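Local coordinates for protein S3-RNase (Pyrus pyrifolia, PDB 1IQQ) that cleaves RNA as a T2-family ribonuclease of the pear pistil, where it is responsible for gametophytic self-incompatibility, at residues T7-Q11 against L12-N16; S112-N116 against V117-L121; N78-W81 against D82-M86; E99-Y102 against F103-V106. All coordinates share one frame; numbering follows the deposited sequence.

Contacts 3 and 4 sit on two successive helices, 77-89 and 99-112, with centres about 12 Å apart, and they touch: Trp-81 and Trp-85 of contact 3 pack on Phe-103, Glu-99 and Tyr-102 of contact 4. Contact 3 carries the active-site residue Glu-84, and the side chain of Tyr-102 in contact 4 comes within about 4 Å of the Glu-84 side chain. Contact 1 approaches the catalytic region from the sheet, the side chain of Gln-9 lying about 3 Å from that of the active-site proton donor His-33. Contact 2, the glycosylated turn, is joined to contact 1 by Gln-8, whose NE2 is 2.8 Å from Gln-115 O in a probable hydrogen bond, yet the centres of contacts 2 and 3 lie about 23 Å apart.

Contact 1: residues T7-Q11 against L12-N16; sequences TQQYQ and LAVCN
With CG of Tyr-10 anti to the backbone N (chi1 178°), its ring is carried along the first turn of the helix, side by side with Leu-12, whose CB sits over one ring face, offset toward the rim, 4.1 Å from the ring centroid in a CH-pi contact. Leu-12 CD2 adds a touch at the phenol end, 3.6 Å from Tyr-10 OH, and Ala-13 CB approaches the ring obliquely at CD2; a methyl is enough to reach it. Gln-9, which probably takes part in binding RNA, as in relatives, has a different torsion: chi1 of 64° sets CG between its own backbone N and carbonyl carbon, and the extended chain crosses Val-14 at about a right angle, NE2 lying 3.5 Å from Val-14 CG2. Tyr-10, at the N-cap position, offers its carbonyl to Val-14 N in a nearly straight bond of 3.0 Å and to Ala-13 N in a weak one, while Cys-15 N closes the next turn on Gln-11 O. Cys-15 is tied to Cys-22 by a disulfide. The segment thus turns strand 3-10 directly into helix 11-14, with Ala-13 resting on Val-165 of strand 161-171 and Gln-9 against His-33 of strand 30-38.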
loop_
_atom_site.group_PDB
_atom_site.type_symbol
_atom_site.label_atom_id
_atom_site.label_comp_id
_atom_site.label_asym_id
_atom_site.label_seq_id
_atom_site.Cartn_x
_atom_site.Cartn_y
_atom_site.Cartn_z
ATOM N N THR A 7 -0.631 -0.636 -2.639
ATOM C CA THR A 7 0.363 0.078 -1.808
ATOM C C THR A 7 0.124 -0.138 -0.339
ATOM O O THR A 7 -1.045 -0.032 0.121
ATOM C CB THR A 7 0.245 1.561 -2.080
ATOM O OG1 THR A 7 0.478 1.799 -3.486
ATOM C CG2 THR A 7 1.348 2.335 -1.287
ATOM N N GLN A 8 1.164 -0.499 0.394
ATOM C CA GLN A 8 1.099 -0.690 1.861
ATOM C C GLN A 8 2.037 0.332 2.489
ATOM O O GLN A 8 3.027 0.784 1.885
ATOM C CB GLN A 8 1.521 -2.121 2.199
ATOM C CG GLN A 8 0.427 -3.130 1.718
ATOM C CD GLN A 8 0.876 -4.542 1.956
ATOM O OE1 GLN A 8 1.327 -4.863 3.035
ATOM N NE2 GLN A 8 0.688 -5.411 0.931
ATOM N N GLN A 9 1.709 0.716 3.715
ATOM C CA GLN A 9 2.429 1.798 4.454
ATOM C C GLN A 9 2.856 1.319 5.799
ATOM O O GLN A 9 2.079 0.624 6.480
ATOM C CB GLN A 9 1.506 3.038 4.584
ATOM C CG GLN A 9 0.239 2.763 5.422
ATOM C CD GLN A 9 -0.729 3.915 5.439
ATOM O OE1 GLN A 9 -1.875 3.752 5.928
ATOM N NE2 GLN A 9 -0.330 5.062 4.942
ATOM N N TYR A 10 4.095 1.649 6.201
ATOM C CA TYR A 10 4.646 1.247 7.504
ATOM C C TYR A 10 4.179 2.289 8.516
ATOM O O TYR A 10 4.599 3.437 8.455
ATOM C CB TYR A 10 6.173 1.239 7.337
ATOM C CG TYR A 10 6.891 0.895 8.615
ATOM C CD1 TYR A 10 6.516 -0.172 9.391
ATOM C CD2 TYR A 10 7.996 1.621 9.022
ATOM C CE1 TYR A 10 7.208 -0.547 10.555
ATOM C CE2 TYR A 10 8.701 1.287 10.153
ATOM C CZ TYR A 10 8.318 0.209 10.946
ATOM O OH TYR A 10 8.956 -0.113 12.158
ATOM N N GLN A 11 3.259 1.860 9.391
ATOM C CA GLN A 11 2.582 2.827 10.257
ATOM C C GLN A 11 3.510 3.723 11.088
ATOM O O GLN A 11 3.238 4.905 11.179
ATOM C CB GLN A 11 1.618 2.062 11.186
ATOM C CG GLN A 11 0.550 1.267 10.448
ATOM C CD GLN A 11 -0.398 0.615 11.434
ATOM O OE1 GLN A 11 -0.310 0.835 12.669
ATOM N NE2 GLN A 11 -1.330 -0.173 10.924
ATOM N N LEU A 12 4.563 3.130 11.642
ATOM C CA LEU A 12 5.500 3.908 12.482
ATOM C C LEU A 12 6.042 5.078 11.709
ATOM O O LEU A 12 6.122 6.215 12.221
ATOM C CB LEU A 12 6.655 3.016 12.954
ATOM C CG LEU A 12 7.554 3.630 14.033
ATOM C CD1 LEU A 12 6.855 3.497 15.449
ATOM C CD2 LEU A 12 8.849 2.877 14.116
ATOM N N ALA A 13 6.383 4.872 10.442
ATOM C CA ALA A 13 6.911 5.956 9.648
ATOM C C ALA A 13 5.865 6.941 9.154
ATOM O O ALA A 13 6.100 8.169 9.065
ATOM C CB ALA A 13 7.702 5.359 8.439
ATOM N N VAL A 14 4.687 6.451 8.793
ATOM C CA VAL A 14 3.603 7.332 8.367
ATOM C C VAL A 14 3.316 8.346 9.483
ATOM O O VAL A 14 3.104 9.522 9.200
ATOM C CB VAL A 14 2.283 6.514 8.127
ATOM C CG1 VAL A 14 1.103 7.422 7.785
ATOM C CG2 VAL A 14 2.524 5.530 6.963
ATOM N N CYS A 15 3.339 7.848 10.723
ATOM C CA CYS A 15 2.998 8.740 11.892
ATOM C C CYS A 15 4.110 9.661 12.264
ATOM O O CYS A 15 3.962 10.467 13.204
ATOM C CB CYS A 15 2.618 7.850 13.058
ATOM S SG CYS A 15 1.007 7.087 12.695
ATOM N N ASN A 16 5.223 9.557 11.539
ATOM C CA ASN A 16 6.394 10.438 11.701
ATOM C C ASN A 16 6.511 11.299 10.440
ATOM O O ASN A 16 7.483 12.025 10.278
ATOM C CB ASN A 16 7.638 9.521 11.861
ATOM C CG ASN A 16 8.874 10.236 12.382
ATOM O OD1 ASN A 16 8.800 11.061 13.275
ATOM N ND2 ASN A 16 10.046 9.879 11.837
#

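Contact 2: residues S112-N116 against V117-L121; sequences SKKQN and VSRIL. With NAG (2-acetamido-2-deoxy-beta-D-glucopyranose), chain B.
Val-117, the first residue of the helix, points its CB away from the preceding loop, yet CG2 touches Gln-115 O at 3.7 Å; its N-H probably bonds to Gln-8 OE1. Ser-118 N gives a weak bond of 2.9 Å to Asn-116 OD1. CB of Ser-118 touches both that oxygen and the sugar, 3.7 Å from NAG C5, while its OG is held by Phe-30 N. Arg-119 N adds a second, weak capping bond to OD1 and also a weak backbone bond to Asn-116 O. Its side chain, extended from CG to NE, brings the guanidinium beneath Lys-114, whose CD lies over the centre of one face, 3.9 Å from CZ. In the guanidinium plane NH1 donates to a water that donates in turn to Lys-114 O. An alanine in place of Arg-119 would probably leave that water without the NH1 donor that ties it to the helix and the aliphatic part of Lys-114 without its flat support. Ile-120 N bonds straight to Asn-116 O at 3.1 Å, and its CG1 packs on the same oxygen. Asparagine suits both its roles: OD1 caps helix 117-123 and ND2 is joined covalently to sugar C1, an N-cap that is also an N-glycosylation site.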
loop_
_atom_site.group_PDB
_atom_site.type_symbol
_atom_site.label_atom_id
_atom_site.label_comp_id
_atom_site.label_asym_id
_atom_site.label_seq_id
_atom_site.Cartn_x
_atom_site.Cartn_y
_atom_site.Cartn_z
ATOM N N SER A 112 -4.927 -14.033 2.171
ATOM C CA SER A 112 -4.877 -15.285 1.421
ATOM C C SER A 112 -3.684 -15.448 0.513
ATOM O O SER A 112 -3.034 -16.534 0.483
ATOM C CB SER A 112 -6.162 -15.426 0.614
ATOM O OG SER A 112 -6.113 -16.576 -0.205
ATOM N N LYS A 113 -3.362 -14.380 -0.205
ATOM C CA LYS A 113 -2.251 -14.429 -1.146
ATOM C C LYS A 113 -0.936 -14.038 -0.518
ATOM O O LYS A 113 0.048 -13.856 -1.239
ATOM C CB LYS A 113 -2.549 -13.548 -2.356
ATOM C CG LYS A 113 -3.846 -14.003 -3.076
ATOM C CD LYS A 113 -3.795 -13.493 -4.465
ATOM C CE LYS A 113 -4.978 -13.933 -5.279
ATOM N NZ LYS A 113 -4.908 -13.327 -6.641
ATOM N N LYS A 114 -0.915 -13.865 0.798
ATOM C CA LYS A 114 0.324 -13.550 1.511
ATOM C C LYS A 114 1.084 -12.307 1.096
ATOM O O LYS A 114 2.334 -12.270 1.146
ATOM C CB LYS A 114 1.246 -14.774 1.428
ATOM C CG LYS A 114 0.504 -16.092 1.817
ATOM C CD LYS A 114 -0.088 -16.029 3.234
ATOM C CE LYS A 114 -0.502 -17.437 3.795
ATOM N NZ LYS A 114 -1.779 -17.892 3.157
ATOM N N GLN A 115 0.358 -11.262 0.715
ATOM C CA GLN A 115 1.018 -10.022 0.265
ATOM C C GLN A 115 1.286 -9.015 1.381
ATOM O O GLN A 115 1.880 -7.947 1.105
ATOM C CB GLN A 115 0.246 -9.405 -0.895
ATOM C CG GLN A 115 0.130 -10.378 -2.120
ATOM C CD GLN A 115 -0.636 -9.759 -3.254
ATOM O OE1 GLN A 115 -0.784 -8.530 -3.352
ATOM N NE2 GLN A 115 -1.058 -10.578 -4.189
ATOM N N ASN A 116 1.046 -9.391 2.621
ATOM C CA ASN A 116 1.373 -8.554 3.800
ATOM C C ASN A 116 2.903 -8.282 3.736
ATOM O O ASN A 116 3.705 -9.170 3.870
ATOM C CB ASN A 116 0.989 -9.389 5.025
ATOM C CG ASN A 116 1.446 -8.768 6.353
ATOM O OD1 ASN A 116 2.211 -7.783 6.363
ATOM N ND2 ASN A 116 0.967 -9.364 7.457
ATOM N N VAL A 117 3.242 -7.016 3.464
ATOM C CA VAL A 117 4.632 -6.678 3.269
ATOM C C VAL A 117 5.463 -6.914 4.509
ATOM O O VAL A 117 6.650 -7.232 4.393
ATOM C CB VAL A 117 4.708 -5.231 2.763
ATOM C CG1 VAL A 117 6.139 -4.606 2.944
ATOM C CG2 VAL A 117 4.326 -5.189 1.274
ATOM N N SER A 118 4.890 -6.773 5.702
ATOM C CA SER A 118 5.679 -7.097 6.920
ATOM C C SER A 118 6.114 -8.560 6.895
ATOM O O SER A 118 7.256 -8.867 7.296
ATOM C CB SER A 118 4.859 -6.817 8.175
ATOM O OG SER A 118 4.763 -5.407 8.316
ATOM N N ARG A 119 5.201 -9.423 6.395
ATOM C CA ARG A 119 5.517 -10.838 6.341
ATOM C C ARG A 119 6.562 -11.172 5.273
ATOM O O ARG A 119 7.461 -11.931 5.526
ATOM C CB ARG A 119 4.206 -11.616 6.114
ATOM C CG ARG A 119 4.362 -13.137 6.180
ATOM C CD ARG A 119 2.973 -13.770 5.757
ATOM N NE ARG A 119 2.940 -15.224 5.997
ATOM C CZ ARG A 119 3.357 -16.135 5.120
ATOM N NH1 ARG A 119 3.841 -15.766 3.940
ATOM N NH2 ARG A 119 3.282 -17.425 5.428
ATOM N N ILE A 120 6.429 -10.562 4.078
ATOM C CA ILE A 120 7.402 -10.779 3.016
ATOM C C ILE A 120 8.790 -10.361 3.488
ATOM O O ILE A 120 9.763 -11.082 3.309
ATOM C CB ILE A 120 6.998 -9.967 1.787
ATOM C CG1 ILE A 120 5.607 -10.429 1.299
ATOM C CG2 ILE A 120 8.092 -10.066 0.689
ATOM C CD1 ILE A 120 5.158 -9.672 0.102
ATOM N N LEU A 121 8.914 -9.212 4.136
ATOM C CA LEU A 121 10.203 -8.763 4.650
ATOM C C LEU A 121 10.712 -9.688 5.743
ATOM O O LEU A 121 11.881 -10.068 5.720
ATOM C CB LEU A 121 10.068 -7.328 5.178
ATOM C CG LEU A 121 9.888 -6.247 4.101
ATOM C CD1 LEU A 121 9.606 -4.899 4.757
ATOM C CD2 LEU A 121 11.141 -6.115 3.234
HETATM C C1 NAG B . 1.489 -9.087 8.775
HETATM C C2 NAG B . 0.505 -9.675 9.826
HETATM C C3 NAG B . 1.139 -9.467 11.213
HETATM C C4 NAG B . 2.523 -10.121 11.309
HETATM C C5 NAG B . 3.382 -9.569 10.158
HETATM C C6 NAG B . 4.735 -10.184 10.026
HETATM C C7 NAG B . -1.932 -9.671 9.698
HETATM C C8 NAG B . -3.203 -8.887 9.873
HETATM N N2 NAG B . -0.769 -8.983 9.793
HETATM O O3 NAG B . 0.245 -10.062 12.174
HETATM O O4 NAG B . 3.145 -9.709 12.543
HETATM O O5 NAG B . 2.703 -9.814 8.908
HETATM O O6 NAG B . 4.674 -11.611 9.877
HETATM O O7 NAG B . -1.982 -10.883 9.453
HETATM O O HOH W 1 4.415 -13.291 2.885
#

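Contact 3: residues N78-W81 against D82-M86; sequences NLFW and DKEWM
Lys-83 lies back along the helix on Leu-79, one turn earlier, and its chain can be followed outward. CB passes near the carbonyls of Phe-80 and Leu-79; CG settles closer, 3.3 Å from Leu-79 O, the acceptor of Lys-83 N; and CD runs on past the same oxygen. CE then reaches the leucine side chain, 3.8 Å from Leu-79 CG. A bend at the last torsion (chi4 101°) folds NZ against the branch point, 3.3 Å from Leu-79 CG, and the CD2 methyl. Leucine gives CE an apolar surface, although the ammonium end gains no polar partner from it. On another side of the helix chi1 of Glu-84 lays CG against Phe-80 O, and the bend at chi2 (-64°) then carries OE2 to within 3.9 Å of Phe-80 CE1, ring and carboxylate planes 66° apart. A water donates to both Phe-80 O and Glu-84 OE2. Asp-82 CG lies near Asn-78 O without bonding to it; OD1 is held by a salt bridge with Arg-56, while the Trp-81 indole bonds to Trp-68 O. Four backbone bonds, from Asp-82 N to Trp-85 N, keep the turn regular. Glu-84 is an active-site residue, and Phe-80, Lys-83 and Glu-84 probably bind RNA, as in relatives; the water bridge therefore ties a catalytic carboxylate to the main chain, and the lysine would probably add positive potential where an RNA phosphate is expected.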
loop_
_atom_site.group_PDB
_atom_site.type_symbol
_atom_site.label_atom_id
_atom_site.label_comp_id
_atom_site.label_asym_id
_atom_site.label_seq_id
_atom_site.Cartn_x
_atom_site.Cartn_y
_atom_site.Cartn_z
ATOM N N ASN A 78 -14.801 4.956 8.685
ATOM C CA ASN A 78 -15.860 4.746 7.658
ATOM C C ASN A 78 -15.854 5.721 6.511
ATOM O O ASN A 78 -15.939 5.298 5.353
ATOM C CB ASN A 78 -17.273 4.717 8.259
ATOM C CG ASN A 78 -17.585 3.442 9.000
ATOM O OD1 ASN A 78 -17.073 2.338 8.706
ATOM N ND2 ASN A 78 -18.533 3.568 9.948
ATOM N N LEU A 79 -15.676 7.009 6.797
ATOM C CA LEU A 79 -15.646 7.994 5.732
ATOM C C LEU A 79 -14.374 7.790 4.916
ATOM O O LEU A 79 -14.386 7.985 3.719
ATOM C CB LEU A 79 -15.714 9.433 6.301
ATOM C CG LEU A 79 -15.763 10.507 5.217
ATOM C CD1 LEU A 79 -17.043 10.397 4.374
ATOM C CD2 LEU A 79 -15.663 11.878 5.873
ATOM N N PHE A 80 -13.290 7.392 5.574
ATOM C CA PHE A 80 -11.980 7.102 4.924
ATOM C C PHE A 80 -12.142 5.921 3.925
ATOM O O PHE A 80 -11.728 6.014 2.767
ATOM C CB PHE A 80 -11.001 6.768 6.064
ATOM C CG PHE A 80 -9.702 6.095 5.656
ATOM C CD1 PHE A 80 -8.611 6.844 5.182
ATOM C CD2 PHE A 80 -9.534 4.716 5.870
ATOM C CE1 PHE A 80 -7.371 6.177 4.942
ATOM C CE2 PHE A 80 -8.350 4.084 5.647
ATOM C CZ PHE A 80 -7.248 4.794 5.182
ATOM N N TRP A 81 -12.772 4.824 4.349
ATOM C CA TRP A 81 -12.978 3.743 3.381
ATOM C C TRP A 81 -13.941 4.169 2.250
ATOM O O TRP A 81 -13.733 3.763 1.047
ATOM C CB TRP A 81 -13.531 2.529 4.086
ATOM C CG TRP A 81 -12.565 1.896 5.031
ATOM C CD1 TRP A 81 -11.202 1.776 4.858
ATOM C CD2 TRP A 81 -12.869 1.368 6.313
ATOM N NE1 TRP A 81 -10.638 1.207 5.982
ATOM C CE2 TRP A 81 -11.636 0.957 6.895
ATOM C CE3 TRP A 81 -14.067 1.208 7.043
ATOM C CZ2 TRP A 81 -11.550 0.400 8.172
ATOM C CZ3 TRP A 81 -13.997 0.638 8.331
ATOM C CH2 TRP A 81 -12.723 0.242 8.884
ATOM N N ASP A 82 -14.997 4.928 2.577
ATOM C CA ASP A 82 -15.919 5.355 1.541
ATOM C C ASP A 82 -15.125 6.095 0.434
ATOM O O ASP A 82 -15.437 5.885 -0.777
ATOM C CB ASP A 82 -16.926 6.338 2.144
ATOM C CG ASP A 82 -18.039 5.664 2.906
ATOM O OD1 ASP A 82 -18.165 4.443 2.958
ATOM O OD2 ASP A 82 -18.849 6.423 3.442
ATOM N N LYS A 83 -14.182 6.950 0.812
ATOM C CA LYS A 83 -13.402 7.717 -0.212
ATOM C C LYS A 83 -12.475 6.809 -1.035
ATOM O O LYS A 83 -12.218 7.106 -2.195
ATOM C CB LYS A 83 -12.579 8.848 0.412
ATOM C CG LYS A 83 -13.445 9.929 1.160
ATOM C CD LYS A 83 -12.481 11.001 1.730
ATOM C CE LYS A 83 -13.121 11.807 2.857
ATOM N NZ LYS A 83 -12.676 11.341 4.243
ATOM N N GLU A 84 -11.902 5.793 -0.389
ATOM C CA GLU A 84 -11.036 4.878 -1.162
ATOM C C GLU A 84 -11.847 4.174 -2.215
ATOM O O GLU A 84 -11.375 3.992 -3.347
ATOM C CB GLU A 84 -10.390 3.830 -0.214
ATOM C CG GLU A 84 -9.444 4.519 0.857
ATOM C CD GLU A 84 -8.241 5.225 0.267
ATOM O OE1 GLU A 84 -7.781 4.961 -0.889
ATOM O OE2 GLU A 84 -7.720 6.091 1.019
ATOM N N TRP A 85 -13.050 3.761 -1.856
ATOM C CA TRP A 85 -13.900 3.146 -2.847
ATOM C C TRP A 85 -14.280 4.163 -3.924
ATOM O O TRP A 85 -14.217 3.880 -5.110
ATOM C CB TRP A 85 -15.148 2.559 -2.185
ATOM C CG TRP A 85 -16.262 2.322 -3.170
ATOM C CD1 TRP A 85 -17.452 3.003 -3.224
ATOM C CD2 TRP A 85 -16.262 1.397 -4.244
ATOM N NE1 TRP A 85 -18.200 2.551 -4.299
ATOM C CE2 TRP A 85 -17.479 1.553 -4.928
ATOM C CE3 TRP A 85 -15.342 0.434 -4.692
ATOM C CZ2 TRP A 85 -17.807 0.794 -6.050
ATOM C CZ3 TRP A 85 -15.655 -0.315 -5.779
ATOM C CH2 TRP A 85 -16.900 -0.129 -6.470
ATOM N N MET A 86 -14.789 5.314 -3.509
ATOM C CA MET A 86 -15.230 6.257 -4.542
ATOM C C MET A 86 -14.146 6.753 -5.468
ATOM O O MET A 86 -14.385 6.916 -6.699
ATOM C CB MET A 86 -15.963 7.441 -3.890
ATOM C CG MET A 86 -17.362 7.077 -3.339
ATOM S SD MET A 86 -18.409 6.278 -4.496
ATOM C CE MET A 86 -18.813 7.700 -5.575
HETATM O O HOH W 2 -9.571 7.867 2.133
#

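Contact 4: residues E99-Y102 against F103-V106; sequences ENHY and FETV
This is a contact within the first turns of helix 99-112, combining a pair of adjacent rings with one-turn contacts, among them a threonine hydroxyl that bonds back to the main chain. Tyr-102 presents an edge to the face of Phe-103: CD2 lies over the centre of the phenylalanine ring, the centroids are 5.2 Å apart and the planes meet at 56°. Their different first torsions (chi1 178° for Tyr-102, -72° for Phe-103) turn edge to face, and that of Phe-103 lays its ring beside Glu-99, whose CG touches Phe-103 CE2 at 3.8 Å. The Glu-99 carboxylate forms a salt bridge with Arg-56, and Tyr-102 OH bonds to Leu-35 O. A leucine in place of Phe-103 would probably deprive the Tyr-102 edge of its aromatic face and Glu-99 CG of its ring contact. Thr-105 OG1, 3.6 Å above the His-101 ring plane, donates to His-101 O at 2.7 Å, and Thr-105 N reaches that oxygen from the opposite face of the carbonyl plane. His-101 NE2 is held by Thr-95 O. The chemistry is therefore divided: aromatic rings fill the buried side, Tyr-102 coming close to active-site residues Glu-84 and His-88, while threonine satisfies its hydroxyl on a main-chain carbonyl that two donors grip.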
loop_
_atom_site.group_PDB
_atom_site.type_symbol
_atom_site.label_atom_id
_atom_site.label_comp_id
_atom_site.label_asym_id
_atom_site.label_seq_id
_atom_site.Cartn_x
_atom_site.Cartn_y
_atom_site.Cartn_z
ATOM N N GLU A 99 -18.410 -2.196 -4.122
ATOM C CA GLU A 99 -17.657 -1.771 -2.939
ATOM C C GLU A 99 -17.234 -2.890 -2.014
ATOM O O GLU A 99 -16.115 -2.911 -1.496
ATOM C CB GLU A 99 -18.507 -0.732 -2.167
ATOM C CG GLU A 99 -17.867 -0.226 -0.887
ATOM C CD GLU A 99 -18.664 0.872 -0.207
ATOM O OE1 GLU A 99 -19.529 1.522 -0.832
ATOM O OE2 GLU A 99 -18.376 1.102 0.995
ATOM N N ASN A 100 -18.147 -3.790 -1.705
ATOM C CA ASN A 100 -17.780 -4.896 -0.816
ATOM C C ASN A 100 -16.693 -5.789 -1.498
ATOM O O ASN A 100 -15.692 -6.198 -0.837
ATOM C CB ASN A 100 -19.039 -5.745 -0.478
ATOM C CG ASN A 100 -19.892 -5.067 0.543
ATOM O OD1 ASN A 100 -19.399 -4.645 1.598
ATOM N ND2 ASN A 100 -21.192 -4.944 0.248
ATOM N N HIS A 101 -16.850 -6.065 -2.795
ATOM C CA HIS A 101 -15.887 -6.879 -3.508
ATOM C C HIS A 101 -14.525 -6.211 -3.541
ATOM O O HIS A 101 -13.498 -6.882 -3.469
ATOM C CB HIS A 101 -16.433 -7.167 -4.936
ATOM C CG HIS A 101 -15.529 -8.022 -5.779
ATOM N ND1 HIS A 101 -15.074 -9.270 -5.387
ATOM C CD2 HIS A 101 -15.065 -7.809 -7.014
ATOM C CE1 HIS A 101 -14.355 -9.795 -6.379
ATOM N NE2 HIS A 101 -14.344 -8.931 -7.374
ATOM N N TYR A 102 -14.515 -4.889 -3.637
ATOM C CA TYR A 102 -13.238 -4.168 -3.608
ATOM C C TYR A 102 -12.473 -4.426 -2.305
ATOM O O TYR A 102 -11.265 -4.783 -2.328
ATOM C CB TYR A 102 -13.529 -2.653 -3.700
ATOM C CG TYR A 102 -12.348 -1.749 -3.641
ATOM C CD1 TYR A 102 -11.266 -1.914 -4.545
ATOM C CD2 TYR A 102 -12.303 -0.662 -2.717
ATOM C CE1 TYR A 102 -10.153 -1.019 -4.548
ATOM C CE2 TYR A 102 -11.238 0.205 -2.708
ATOM C CZ TYR A 102 -10.146 0.046 -3.620
ATOM O OH TYR A 102 -9.088 0.915 -3.634
ATOM N N PHE A 103 -13.122 -4.287 -1.174
ATOM C CA PHE A 103 -12.457 -4.498 0.079
ATOM C C PHE A 103 -12.171 -5.976 0.308
ATOM O O PHE A 103 -11.142 -6.307 0.884
ATOM C CB PHE A 103 -13.322 -3.872 1.175
ATOM C CG PHE A 103 -13.309 -2.368 1.150
ATOM C CD1 PHE A 103 -12.121 -1.631 1.303
ATOM C CD2 PHE A 103 -14.510 -1.651 0.933
ATOM C CE1 PHE A 103 -12.166 -0.242 1.210
ATOM C CE2 PHE A 103 -14.536 -0.269 0.858
ATOM C CZ PHE A 103 -13.355 0.442 0.987
ATOM N N GLU A 104 -13.087 -6.852 -0.107
ATOM C CA GLU A 104 -12.789 -8.302 0.029
ATOM C C GLU A 104 -11.598 -8.662 -0.832
ATOM O O GLU A 104 -10.802 -9.522 -0.448
ATOM C CB GLU A 104 -14.024 -9.107 -0.416
ATOM C CG GLU A 104 -15.174 -9.012 0.564
ATOM C CD GLU A 104 -16.528 -9.359 -0.055
ATOM O OE1 GLU A 104 -16.586 -9.735 -1.260
ATOM O OE2 GLU A 104 -17.541 -9.221 0.703
ATOM N N THR A 105 -11.446 -8.024 -1.989
ATOM C CA THR A 105 -10.306 -8.293 -2.875
ATOM C C THR A 105 -9.000 -7.866 -2.192
ATOM O O THR A 105 -7.995 -8.585 -2.243
ATOM C CB THR A 105 -10.458 -7.532 -4.160
ATOM O OG1 THR A 105 -11.582 -8.100 -4.889
ATOM C CG2 THR A 105 -9.154 -7.659 -5.014
ATOM N N VAL A 106 -8.988 -6.691 -1.538
ATOM C CA VAL A 106 -7.778 -6.275 -0.779
ATOM C C VAL A 106 -7.419 -7.233 0.328
ATOM O O VAL A 106 -6.253 -7.550 0.534
ATOM C CB VAL A 106 -8.027 -4.870 -0.202
ATOM C CG1 VAL A 106 -6.961 -4.478 0.807
ATOM C CG2 VAL A 106 -7.976 -3.852 -1.382
#